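Local coordinates for putative PLP-dependent aminotransferase (Bacillus cereus ATCC 10987, PDB 3JU7), which probably acts as a pyridoxal-phosphate-dependent aminotransferase of the DegT/DnrJ/EryC1/StrS family, with the cofactor carried on a lysine, at residues 13-22 / 238-249; 176-187 / 198-209. One frame throughout, in Å; residues are numbered along the deposited sequence.

Contact 1: residues 13-22 / 238-249. With CA (calcium ion), chain C; CA (calcium ion), chain E.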
loop_
_atom_site.group_PDB
_atom_site.type_symbol
_atom_site.label_atom_id
_atom_site.label_comp_id
_atom_site.label_asym_id
_atom_site.label_seq_id
_atom_site.Cartn_x
_atom_site.Cartn_y
_atom_site.Cartn_z
ATOM N N VAL A 13 -3.128 20.352 4.979
ATOM C CA VAL A 13 -3.744 21.516 4.353
ATOM C C VAL A 13 -5.261 21.314 4.095
ATOM O O VAL A 13 -5.698 20.244 3.701
ATOM C CB VAL A 13 -3.017 21.939 3.089
ATOM C CG1 VAL A 13 -1.592 22.247 3.459
ATOM C CG2 VAL A 13 -3.093 20.868 2.037
ATOM N N PRO A 14 -6.066 22.338 4.370
ATOM C CA PRO A 14 -7.499 22.240 4.191
ATOM C C PRO A 14 -7.923 22.070 2.743
ATOM O O PRO A 14 -7.195 22.482 1.851
ATOM C CB PRO A 14 -8.013 23.606 4.696
ATOM C CG PRO A 14 -6.883 24.281 5.271
ATOM C CD PRO A 14 -5.654 23.693 4.759
ATOM N N VAL A 15 -9.134 21.557 2.527
ATOM C CA VAL A 15 -9.593 21.261 1.164
ATOM C C VAL A 15 -9.510 22.474 0.192
ATOM O O VAL A 15 -9.164 22.298 -0.973
ATOM C CB VAL A 15 -11.009 20.621 1.123
ATOM C CG1 VAL A 15 -12.077 21.520 1.844
ATOM C CG2 VAL A 15 -11.383 20.281 -0.352
ATOM N N ILE A 16 -9.748 23.689 0.659
ATOM C CA ILE A 16 -9.769 24.828 -0.296
ATOM C C ILE A 16 -8.414 24.927 -1.064
ATOM O O ILE A 16 -8.381 25.331 -2.205
ATOM C CB ILE A 16 -10.129 26.165 0.408
ATOM C CG1 ILE A 16 -10.529 27.271 -0.588
ATOM C CG2 ILE A 16 -8.957 26.678 1.251
ATOM C CD1 ILE A 16 -11.898 27.191 -1.142
ATOM N N GLU A 17 -7.327 24.500 -0.414
ATOM C CA GLU A 17 -5.962 24.590 -0.938
ATOM C C GLU A 17 -5.629 23.643 -2.083
ATOM O O GLU A 17 -4.731 23.949 -2.845
ATOM C CB GLU A 17 -4.953 24.377 0.203
ATOM C CG GLU A 17 -5.017 25.404 1.333
ATOM C CD GLU A 17 -4.678 26.830 0.906
ATOM O OE1 GLU A 17 -4.218 27.054 -0.242
ATOM O OE2 GLU A 17 -4.869 27.746 1.721
ATOM N N TYR A 18 -6.335 22.506 -2.199
ATOM C CA TYR A 18 -6.181 21.611 -3.352
ATOM C C TYR A 18 -7.480 21.370 -4.157
ATOM O O TYR A 18 -7.570 20.390 -4.877
ATOM C CB TYR A 18 -5.557 20.266 -2.933
ATOM C CG TYR A 18 -6.291 19.570 -1.826
ATOM C CD1 TYR A 18 -6.005 19.853 -0.506
ATOM C CD2 TYR A 18 -7.305 18.674 -2.108
ATOM C CE1 TYR A 18 -6.700 19.237 0.513
ATOM C CE2 TYR A 18 -8.010 18.059 -1.112
ATOM C CZ TYR A 18 -7.711 18.332 0.196
ATOM O OH TYR A 18 -8.432 17.717 1.166
ATOM N N LEU A 19 -8.460 22.269 -4.074
ATOM C CA LEU A 19 -9.738 22.040 -4.758
ATOM C C LEU A 19 -9.561 22.191 -6.273
ATOM O O LEU A 19 -10.071 21.393 -7.026
ATOM C CB LEU A 19 -10.827 22.978 -4.224
ATOM C CG LEU A 19 -12.308 22.641 -4.412
ATOM C CD1 LEU A 19 -12.589 21.186 -4.086
ATOM C CD2 LEU A 19 -13.156 23.527 -3.497
ATOM N N ASP A 20 -8.849 23.221 -6.707
ATOM C CA ASP A 20 -8.448 23.330 -8.107
ATOM C C ASP A 20 -7.862 22.054 -8.687
ATOM O O ASP A 20 -8.223 21.653 -9.769
ATOM C CB ASP A 20 -7.413 24.422 -8.269
ATOM C CG ASP A 20 -7.983 25.772 -8.066
ATOM O OD1 ASP A 20 -9.236 25.954 -8.010
ATOM O OD2 ASP A 20 -7.176 26.688 -7.980
ATOM N N GLU A 21 -6.960 21.417 -7.968
ATOM C CA GLU A 21 -6.403 20.178 -8.447
ATOM C C GLU A 21 -7.462 19.084 -8.519
ATOM O O GLU A 21 -7.462 18.298 -9.477
ATOM C CB GLU A 21 -5.225 19.717 -7.586
ATOM C CG GLU A 21 -3.949 20.521 -7.809
ATOM C CD GLU A 21 -3.940 21.865 -7.088
ATOM O OE1 GLU A 21 -4.831 22.128 -6.257
ATOM O OE2 GLU A 21 -3.039 22.671 -7.363
ATOM N N LEU A 22 -8.348 19.021 -7.526
ATOM C CA LEU A 22 -9.473 18.089 -7.573
ATOM C C LEU A 22 -10.361 18.349 -8.809
ATOM O O LEU A 22 -10.815 17.401 -9.464
ATOM C CB LEU A 22 -10.305 18.139 -6.280
ATOM C CG LEU A 22 -9.584 17.677 -5.005
ATOM C CD1 LEU A 22 -10.528 17.687 -3.820
ATOM C CD2 LEU A 22 -8.981 16.313 -5.142
ATOM N N TYR A 238 -5.441 11.885 -6.082
ATOM C CA TYR A 238 -5.994 12.635 -4.996
ATOM C C TYR A 238 -4.944 12.922 -3.908
ATOM O O TYR A 238 -4.799 14.066 -3.461
ATOM C CB TYR A 238 -7.166 11.863 -4.424
ATOM C CG TYR A 238 -8.347 11.661 -5.373
ATOM C CD1 TYR A 238 -9.171 12.733 -5.725
ATOM C CD2 TYR A 238 -8.684 10.386 -5.869
ATOM C CE1 TYR A 238 -10.263 12.555 -6.546
ATOM C CE2 TYR A 238 -9.784 10.217 -6.687
ATOM C CZ TYR A 238 -10.569 11.306 -7.022
ATOM O OH TYR A 238 -11.659 11.180 -7.844
ATOM N N ALA A 239 -4.212 11.893 -3.505
ATOM C CA ALA A 239 -3.078 12.050 -2.618
ATOM C C ALA A 239 -2.048 13.020 -3.208
ATOM O O ALA A 239 -1.603 13.927 -2.508
ATOM C CB ALA A 239 -2.428 10.696 -2.283
ATOM N N ALA A 240 -1.706 12.890 -4.490
ATOM C CA ALA A 240 -0.767 13.861 -5.122
ATOM C C ALA A 240 -1.282 15.287 -5.061
ATOM O O ALA A 240 -0.506 16.223 -4.890
ATOM C CB ALA A 240 -0.497 13.498 -6.542
ATOM N N ALA A 241 -2.595 15.458 -5.226
ATOM C CA ALA A 241 -3.242 16.785 -5.145
ATOM C C ALA A 241 -2.930 17.447 -3.800
ATOM O O ALA A 241 -2.515 18.602 -3.751
ATOM C CB ALA A 241 -4.772 16.655 -5.329
ATOM N N ILE A 242 -3.095 16.689 -2.711
ATOM C CA ILE A 242 -2.816 17.221 -1.385
ATOM C C ILE A 242 -1.306 17.460 -1.255
ATOM O O ILE A 242 -0.882 18.485 -0.740
ATOM C CB ILE A 242 -3.366 16.319 -0.243
ATOM C CG1 ILE A 242 -4.888 16.156 -0.416
ATOM C CG2 ILE A 242 -3.066 16.946 1.105
ATOM C CD1 ILE A 242 -5.619 15.619 0.757
ATOM N N GLY A 243 -0.491 16.540 -1.756
ATOM C CA GLY A 243 0.947 16.754 -1.716
ATOM C C GLY A 243 1.364 18.056 -2.360
ATOM O O GLY A 243 2.172 18.820 -1.801
ATOM N N ILE A 244 0.832 18.344 -3.539
ATOM C CA ILE A 244 1.181 19.611 -4.209
ATOM C C ILE A 244 0.819 20.836 -3.366
ATOM O O ILE A 244 1.548 21.846 -3.362
ATOM C CB ILE A 244 0.453 19.769 -5.586
ATOM C CG1 ILE A 244 1.083 18.857 -6.635
ATOM C CG2 ILE A 244 0.429 21.282 -6.079
ATOM C CD1 ILE A 244 0.298 18.861 -7.920
ATOM N N ALA A 245 -0.339 20.778 -2.712
ATOM C CA ALA A 245 -0.812 21.893 -1.898
ATOM C C ALA A 245 0.041 22.002 -0.663
ATOM O O ALA A 245 0.202 23.089 -0.129
ATOM C CB ALA A 245 -2.322 21.730 -1.507
ATOM N N THR A 246 0.532 20.864 -0.180
ATOM C CA THR A 246 1.386 20.856 0.975
ATOM C C THR A 246 2.754 21.458 0.642
ATOM O O THR A 246 3.369 22.058 1.516
ATOM C CB THR A 246 1.550 19.455 1.535
ATOM O OG1 THR A 246 0.262 18.940 1.864
ATOM C CG2 THR A 246 2.448 19.457 2.800
HETATM N N MSE A 247 3.217 21.307 -0.608
HETATM C CA MSE A 247 4.431 21.965 -1.053
HETATM C C MSE A 247 4.255 23.472 -1.012
HETATM O O MSE A 247 5.192 24.176 -0.680
HETATM C CB MSE A 247 4.860 21.575 -2.494
HETATM C CG MSE A 247 5.460 20.192 -2.659
HETATM SE SE MSE A 247 7.204 20.045 -1.841
HETATM C CE MSE A 247 8.053 21.311 -3.028
ATOM N N LYS A 248 3.089 23.985 -1.374
ATOM C CA LYS A 248 2.949 25.434 -1.399
ATOM C C LYS A 248 2.891 26.029 0.027
ATOM O O LYS A 248 3.338 27.154 0.260
ATOM C CB LYS A 248 1.810 25.876 -2.345
ATOM C CG LYS A 248 0.384 25.949 -1.795
ATOM C CD LYS A 248 -0.671 26.397 -2.886
ATOM C CE LYS A 248 -2.120 25.829 -2.586
ATOM N NZ LYS A 248 -3.226 26.201 -3.536
ATOM N N LYS A 249 2.396 25.261 0.999
ATOM C CA LYS A 249 2.303 25.747 2.387
ATOM C C LYS A 249 3.442 25.229 3.253
ATOM O O LYS A 249 3.419 25.383 4.493
ATOM C CB LYS A 249 0.974 25.318 3.027
ATOM C CG LYS A 249 -0.249 25.585 2.173
ATOM C CD LYS A 249 -0.484 27.053 1.919
ATOM C CE LYS A 249 -1.082 27.748 3.116
ATOM N NZ LYS A 249 -1.741 29.023 2.687
HETATM CA CA CA C . -4.628 26.774 -7.656
HETATM CA CA CA E . -7.202 29.021 -7.088
HETATM O O HOH W 1 -0.760 18.902 4.333
HETATM O O HOH W 2 -4.767 25.041 -5.854
HETATM O O HOH W 3 -2.320 23.754 -5.000
HETATM O O HOH W 4 -4.594 28.645 -5.652
HETATM O O HOH W 5 -8.083 28.198 -5.043
HETATM O O HOH W 6 -6.266 29.383 -9.661
#
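The ring of Tyr-18 lies flat against Ile-242: CG1 of the isoleucine sits 3.5 Å from the ring centroid, only 7° off the normal, and its CD1 carries on over CZ and OH. This is a CH-pi contact in which the two side chains run alongside each other in one direction. With CG wedged between the backbone N and the carbonyl carbon (chi1 54°), the tyrosine ring folds back over its own segment, where the carbonyl O of Val-15 lies over the opposite face.

Next to it Ala-245 presents a bare methyl, small enough for the two backbones to close in; its CB meets Val-13 CG2 at 3.7 Å and also touches CB of Tyr-18. One turn earlier, Ala-241 receives CB of Glu-21, and beyond it Leu-22 pushes CD2 against the edge of the Tyr-238 ring, in the ring plane and 3.6 Å from CD1.

At the other end the contact turns polar. Lys-248, extended beyond CG, brings NZ to the Glu-17 carbonyl O at 2.8 Å, in the carbonyl plane and on a lone pair. The Glu-17 carboxylate then splits its oxygens, OE1 forming a salt bridge with Lys-248 NZ and OE2 another with Lys-249 NZ, both long at 3.5 Å. Two waters tie the same Lys-248 amine to the carboxylate of Glu-21, and one of them also binds a calcium ion. Asp-20 OD2 bridges this calcium and a second one.

Across the dimer interface, Tyr-238 OH bonds Thr-12 of the second subunit, whose own Tyr-238 packs on Tyr-18. The whole is an N-terminal segment docked on helix 237-248 at the subunit interface, with a surface calcium site on its outer side.

Contact 2: residues 176-187 / 198-209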
loop_
_atom_site.group_PDB
_atom_site.type_symbol
_atom_site.label_atom_id
_atom_site.label_comp_id
_atom_site.label_asym_id
_atom_site.label_seq_id
_atom_site.Cartn_x
_atom_site.Cartn_y
_atom_site.Cartn_z
ATOM N N GLY A 176 19.631 13.886 1.825
ATOM C CA GLY A 176 19.748 12.754 0.904
ATOM C C GLY A 176 20.274 13.074 -0.496
ATOM O O GLY A 176 20.479 12.171 -1.320
ATOM N N GLN A 177 20.488 14.358 -0.758
ATOM C CA GLN A 177 20.852 14.844 -2.097
ATOM C C GLN A 177 22.009 14.031 -2.663
ATOM O O GLN A 177 23.006 13.800 -1.959
ATOM C CB GLN A 177 21.216 16.327 -2.023
ATOM C CG GLN A 177 21.646 16.990 -3.373
ATOM C CD GLN A 177 20.478 17.123 -4.333
ATOM O OE1 GLN A 177 19.480 17.778 -4.008
ATOM N NE2 GLN A 177 20.562 16.457 -5.497
ATOM N N ASP A 178 21.855 13.577 -3.908
ATOM C CA ASP A 178 22.901 12.889 -4.647
ATOM C C ASP A 178 23.292 11.529 -4.070
ATOM O O ASP A 178 24.257 10.948 -4.510
ATOM C CB ASP A 178 24.169 13.770 -4.802
ATOM C CG ASP A 178 23.916 15.042 -5.627
ATOM O OD1 ASP A 178 22.870 15.127 -6.286
ATOM O OD2 ASP A 178 24.755 15.976 -5.603
ATOM N N PHE A 179 22.557 11.001 -3.100
ATOM C CA PHE A 179 22.909 9.694 -2.553
ATOM C C PHE A 179 22.713 8.600 -3.617
ATOM O O PHE A 179 21.685 8.569 -4.341
ATOM C CB PHE A 179 22.059 9.415 -1.353
ATOM C CG PHE A 179 22.396 8.141 -0.626
ATOM C CD1 PHE A 179 23.656 7.952 -0.055
ATOM C CD2 PHE A 179 21.428 7.182 -0.441
ATOM C CE1 PHE A 179 23.959 6.807 0.676
ATOM C CE2 PHE A 179 21.686 6.025 0.319
ATOM C CZ PHE A 179 22.955 5.825 0.865
ATOM N N SER A 180 23.700 7.709 -3.707
ATOM C CA SER A 180 23.655 6.617 -4.667
ATOM C C SER A 180 22.621 5.566 -4.351
ATOM O O SER A 180 22.107 4.941 -5.259
ATOM C CB SER A 180 24.996 5.923 -4.717
ATOM O OG SER A 180 25.932 6.827 -5.218
ATOM N N GLY A 181 22.378 5.323 -3.064
ATOM C CA GLY A 181 21.371 4.358 -2.657
ATOM C C GLY A 181 19.982 4.942 -2.798
ATOM O O GLY A 181 19.729 5.805 -3.650
HETATM N N MSE A 182 19.077 4.469 -1.952
HETATM C CA MSE A 182 17.714 4.978 -1.949
HETATM C C MSE A 182 17.386 5.569 -0.594
HETATM O O MSE A 182 17.908 5.109 0.422
HETATM C CB MSE A 182 16.738 3.869 -2.306
HETATM C CG MSE A 182 16.666 3.726 -3.783
HETATM SE SE MSE A 182 15.653 2.303 -4.539
HETATM C CE MSE A 182 15.433 3.273 -6.206
ATOM N N ILE A 183 16.571 6.623 -0.620
ATOM C CA ILE A 183 16.042 7.258 0.586
ATOM C C ILE A 183 14.513 7.174 0.553
ATOM O O ILE A 183 13.879 7.525 -0.444
ATOM C CB ILE A 183 16.533 8.721 0.712
ATOM C CG1 ILE A 183 18.058 8.744 0.424
ATOM C CG2 ILE A 183 16.152 9.269 2.041
ATOM C CD1 ILE A 183 18.906 9.636 1.207
ATOM N N ILE A 184 13.944 6.669 1.638
ATOM C CA ILE A 184 12.511 6.575 1.824
ATOM C C ILE A 184 12.020 7.653 2.808
ATOM O O ILE A 184 12.591 7.865 3.858
ATOM C CB ILE A 184 12.091 5.197 2.388
ATOM C CG1 ILE A 184 12.746 4.018 1.610
ATOM C CG2 ILE A 184 10.591 5.097 2.402
ATOM C CD1 ILE A 184 12.921 4.232 0.080
ATOM N N TYR A 185 10.967 8.358 2.418
ATOM C CA TYR A 185 10.360 9.363 3.229
ATOM C C TYR A 185 8.875 9.076 3.281
ATOM O O TYR A 185 8.285 8.517 2.328
ATOM C CB TYR A 185 10.507 10.773 2.623
ATOM C CG TYR A 185 11.870 11.240 2.230
ATOM C CD1 TYR A 185 12.684 11.960 3.105
ATOM C CD2 TYR A 185 12.311 11.087 0.909
ATOM C CE1 TYR A 185 13.993 12.438 2.689
ATOM C CE2 TYR A 185 13.564 11.544 0.495
ATOM C CZ TYR A 185 14.420 12.215 1.375
ATOM O OH TYR A 185 15.663 12.683 0.879
ATOM N N SER A 186 8.259 9.545 4.354
ATOM C CA SER A 186 6.835 9.361 4.578
ATOM C C SER A 186 6.058 10.671 4.478
ATOM O O SER A 186 6.553 11.719 4.868
ATOM C CB SER A 186 6.597 8.717 5.947
ATOM O OG SER A 186 5.213 8.574 6.195
ATOM N N PHE A 187 4.835 10.588 3.951
ATOM C CA PHE A 187 3.889 11.689 3.959
ATOM C C PHE A 187 2.657 11.338 4.848
ATOM O O PHE A 187 1.558 11.874 4.679
ATOM C CB PHE A 187 3.412 12.003 2.545
ATOM C CG PHE A 187 4.495 12.365 1.546
ATOM C CD1 PHE A 187 5.598 13.147 1.883
ATOM C CD2 PHE A 187 4.344 11.989 0.208
ATOM C CE1 PHE A 187 6.553 13.499 0.919
ATOM C CE2 PHE A 187 5.301 12.352 -0.770
ATOM C CZ PHE A 187 6.395 13.123 -0.409
ATOM N N GLY A 198 0.930 8.387 2.331
ATOM C CA GLY A 198 1.798 8.604 1.203
ATOM C C GLY A 198 3.268 8.458 1.580
ATOM O O GLY A 198 3.613 8.323 2.740
ATOM N N GLY A 199 4.124 8.513 0.583
ATOM C CA GLY A 199 5.549 8.458 0.775
ATOM C C GLY A 199 6.256 8.764 -0.527
ATOM O O GLY A 199 5.601 8.994 -1.552
ATOM N N LEU A 200 7.595 8.768 -0.459
ATOM C CA LEU A 200 8.462 9.105 -1.576
ATOM C C LEU A 200 9.784 8.337 -1.480
ATOM O O LEU A 200 10.288 8.037 -0.365
ATOM C CB LEU A 200 8.758 10.583 -1.568
ATOM C CG LEU A 200 9.401 11.214 -2.834
ATOM C CD1 LEU A 200 8.374 11.542 -3.895
ATOM C CD2 LEU A 200 10.205 12.431 -2.510
ATOM N N ILE A 201 10.342 8.012 -2.647
ATOM C CA ILE A 201 11.686 7.449 -2.736
ATOM C C ILE A 201 12.532 8.344 -3.600
ATOM O O ILE A 201 12.108 8.737 -4.659
ATOM C CB ILE A 201 11.736 5.999 -3.305
ATOM C CG1 ILE A 201 10.710 5.118 -2.588
ATOM C CG2 ILE A 201 13.154 5.446 -3.145
ATOM C CD1 ILE A 201 10.739 3.632 -2.993
ATOM N N TYR A 202 13.724 8.682 -3.119
ATOM C CA TYR A 202 14.684 9.470 -3.896
ATOM C C TYR A 202 15.927 8.622 -4.140
ATOM O O TYR A 202 16.328 7.856 -3.270
ATOM C CB TYR A 202 15.138 10.720 -3.128
ATOM C CG TYR A 202 16.297 11.397 -3.802
ATOM C CD1 TYR A 202 16.092 12.278 -4.867
ATOM C CD2 TYR A 202 17.615 11.116 -3.431
ATOM C CE1 TYR A 202 17.162 12.885 -5.516
ATOM C CE2 TYR A 202 18.691 11.727 -4.086
ATOM C CZ TYR A 202 18.456 12.622 -5.110
ATOM O OH TYR A 202 19.527 13.219 -5.753
ATOM N N SER A 203 16.514 8.755 -5.320
ATOM C CA SER A 203 17.867 8.237 -5.565
ATOM C C SER A 203 18.524 9.115 -6.598
ATOM O O SER A 203 17.875 9.732 -7.462
ATOM C CB SER A 203 17.898 6.761 -5.984
ATOM O OG SER A 203 19.220 6.275 -6.156
ATOM N N LYS A 204 19.832 9.216 -6.480
ATOM C CA LYS A 204 20.591 9.814 -7.549
ATOM C C LYS A 204 20.495 8.885 -8.774
ATOM O O LYS A 204 20.619 9.344 -9.915
ATOM C CB LYS A 204 22.016 10.016 -7.095
ATOM C CG LYS A 204 22.948 10.579 -8.149
ATOM C CD LYS A 204 22.594 11.979 -8.540
ATOM C CE LYS A 204 23.744 12.606 -9.343
ATOM N NZ LYS A 204 23.757 14.066 -9.194
ATOM N N ASN A 205 20.239 7.593 -8.530
ATOM C CA ASN A 205 20.172 6.611 -9.606
ATOM C C ASN A 205 18.801 6.579 -10.269
ATOM O O ASN A 205 17.860 5.956 -9.772
ATOM C CB ASN A 205 20.549 5.242 -9.075
ATOM C CG ASN A 205 20.734 4.227 -10.178
ATOM O OD1 ASN A 205 19.903 4.090 -11.097
ATOM N ND2 ASN A 205 21.814 3.471 -10.075
ATOM N N GLU A 206 18.698 7.247 -11.407
ATOM C CA GLU A 206 17.428 7.428 -12.098
ATOM C C GLU A 206 16.866 6.124 -12.605
ATOM O O GLU A 206 15.679 5.873 -12.453
ATOM C CB GLU A 206 17.591 8.419 -13.255
ATOM C CG GLU A 206 18.000 9.824 -12.773
ATOM C CD GLU A 206 18.142 10.830 -13.895
ATOM O OE1 GLU A 206 17.443 10.706 -14.932
ATOM O OE2 GLU A 206 18.959 11.764 -13.745
ATOM N N GLU A 207 17.713 5.279 -13.183
ATOM C CA GLU A 207 17.271 3.966 -13.657
ATOM C C GLU A 207 16.642 3.158 -12.521
ATOM O O GLU A 207 15.591 2.562 -12.709
ATOM C CB GLU A 207 18.451 3.179 -14.258
ATOM C CG GLU A 207 19.032 3.749 -15.566
ATOM N N ASP A 208 17.246 3.147 -11.334
ATOM C CA ASP A 208 16.646 2.424 -10.198
ATOM C C ASP A 208 15.240 2.931 -9.848
ATOM O O ASP A 208 14.339 2.149 -9.578
ATOM C CB ASP A 208 17.527 2.527 -8.950
ATOM C CG ASP A 208 18.845 1.749 -9.075
ATOM O OD1 ASP A 208 18.981 0.906 -10.003
ATOM O OD2 ASP A 208 19.749 2.011 -8.247
ATOM N N ILE A 209 15.074 4.239 -9.853
ATOM C CA ILE A 209 13.768 4.864 -9.633
ATOM C C ILE A 209 12.779 4.457 -10.713
ATOM O O ILE A 209 11.645 4.160 -10.398
ATOM C CB ILE A 209 13.875 6.412 -9.568
ATOM C CG1 ILE A 209 14.691 6.800 -8.316
ATOM C CG2 ILE A 209 12.481 7.094 -9.598
ATOM C CD1 ILE A 209 14.034 6.549 -7.022
HETATM O O HOH W 7 20.047 2.851 -5.667
#
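Strands 182-186 and 199-203 pair antiparallel through main-chain bonds: Ile-183 with Tyr-202 and Tyr-185 with Leu-200 exchange N-H and C=O in both directions, all four near 2.9 Å. Phe-187 N extends the pairing to Gly-198 O, which it meets from well above the carbonyl plane.

Side chains add polar ties at the other end. Ser-203 OG donates to Gly-181 O at 2.6 Å and accepts from Asn-205 N, closing an ST turn. The Tyr-202 hydroxyl takes the N-H of Asp-178 at 3.0 Å and also bonds Arg-53 O. Lys-204 runs alongside Asp-178 to a salt bridge whose hydrogen bond, NZ to OD1 at 3.2 Å, is weak; OD2 pairs with Arg-53.

Apolar contacts fill both faces. Ile-184 CD1 presses tightly on Ile-201 CG2 (3.5 Å), while the extended Met-182, a selenomethionine, lays CE against Ile-209 CD1 and the methylene carbon CB of Asp-208. On the other face, the Tyr-185 ring edge meets Tyr-202 CB, and Phe-187 CZ rests on Leu-200 CB.

This antiparallel pair, joined by the connection carrying the cofactor lysine, belongs to the central sheet of the PLP-aminotransferase fold; Ser-186 OG, also bonded to His-188 N, reaches a phosphate oxygen of modified residue 191.

Contact 2 falls wholly within the chain between the two halves of contact 1: segment 13-22 comes first, then 176-187 and 198-209 only 11 residues apart, and finally 238-249. Helix 206-215 starts in contact 2, and the next helix along the chain is 237-248 of contact 1. Their centres lie about 22 Å apart, yet the nearest atoms come to about 6 Å without touching. Contact 2 sits nearer the middle of the chain, in the central sheet; contact 1 is peripheral and faces the second subunit. Phe-193, close to the cofactor lysine at 191, spans the gap, touching both Phe-187 and Thr-246, so the segment that follows the cofactor lysine lies between the sheet and helix 237-248.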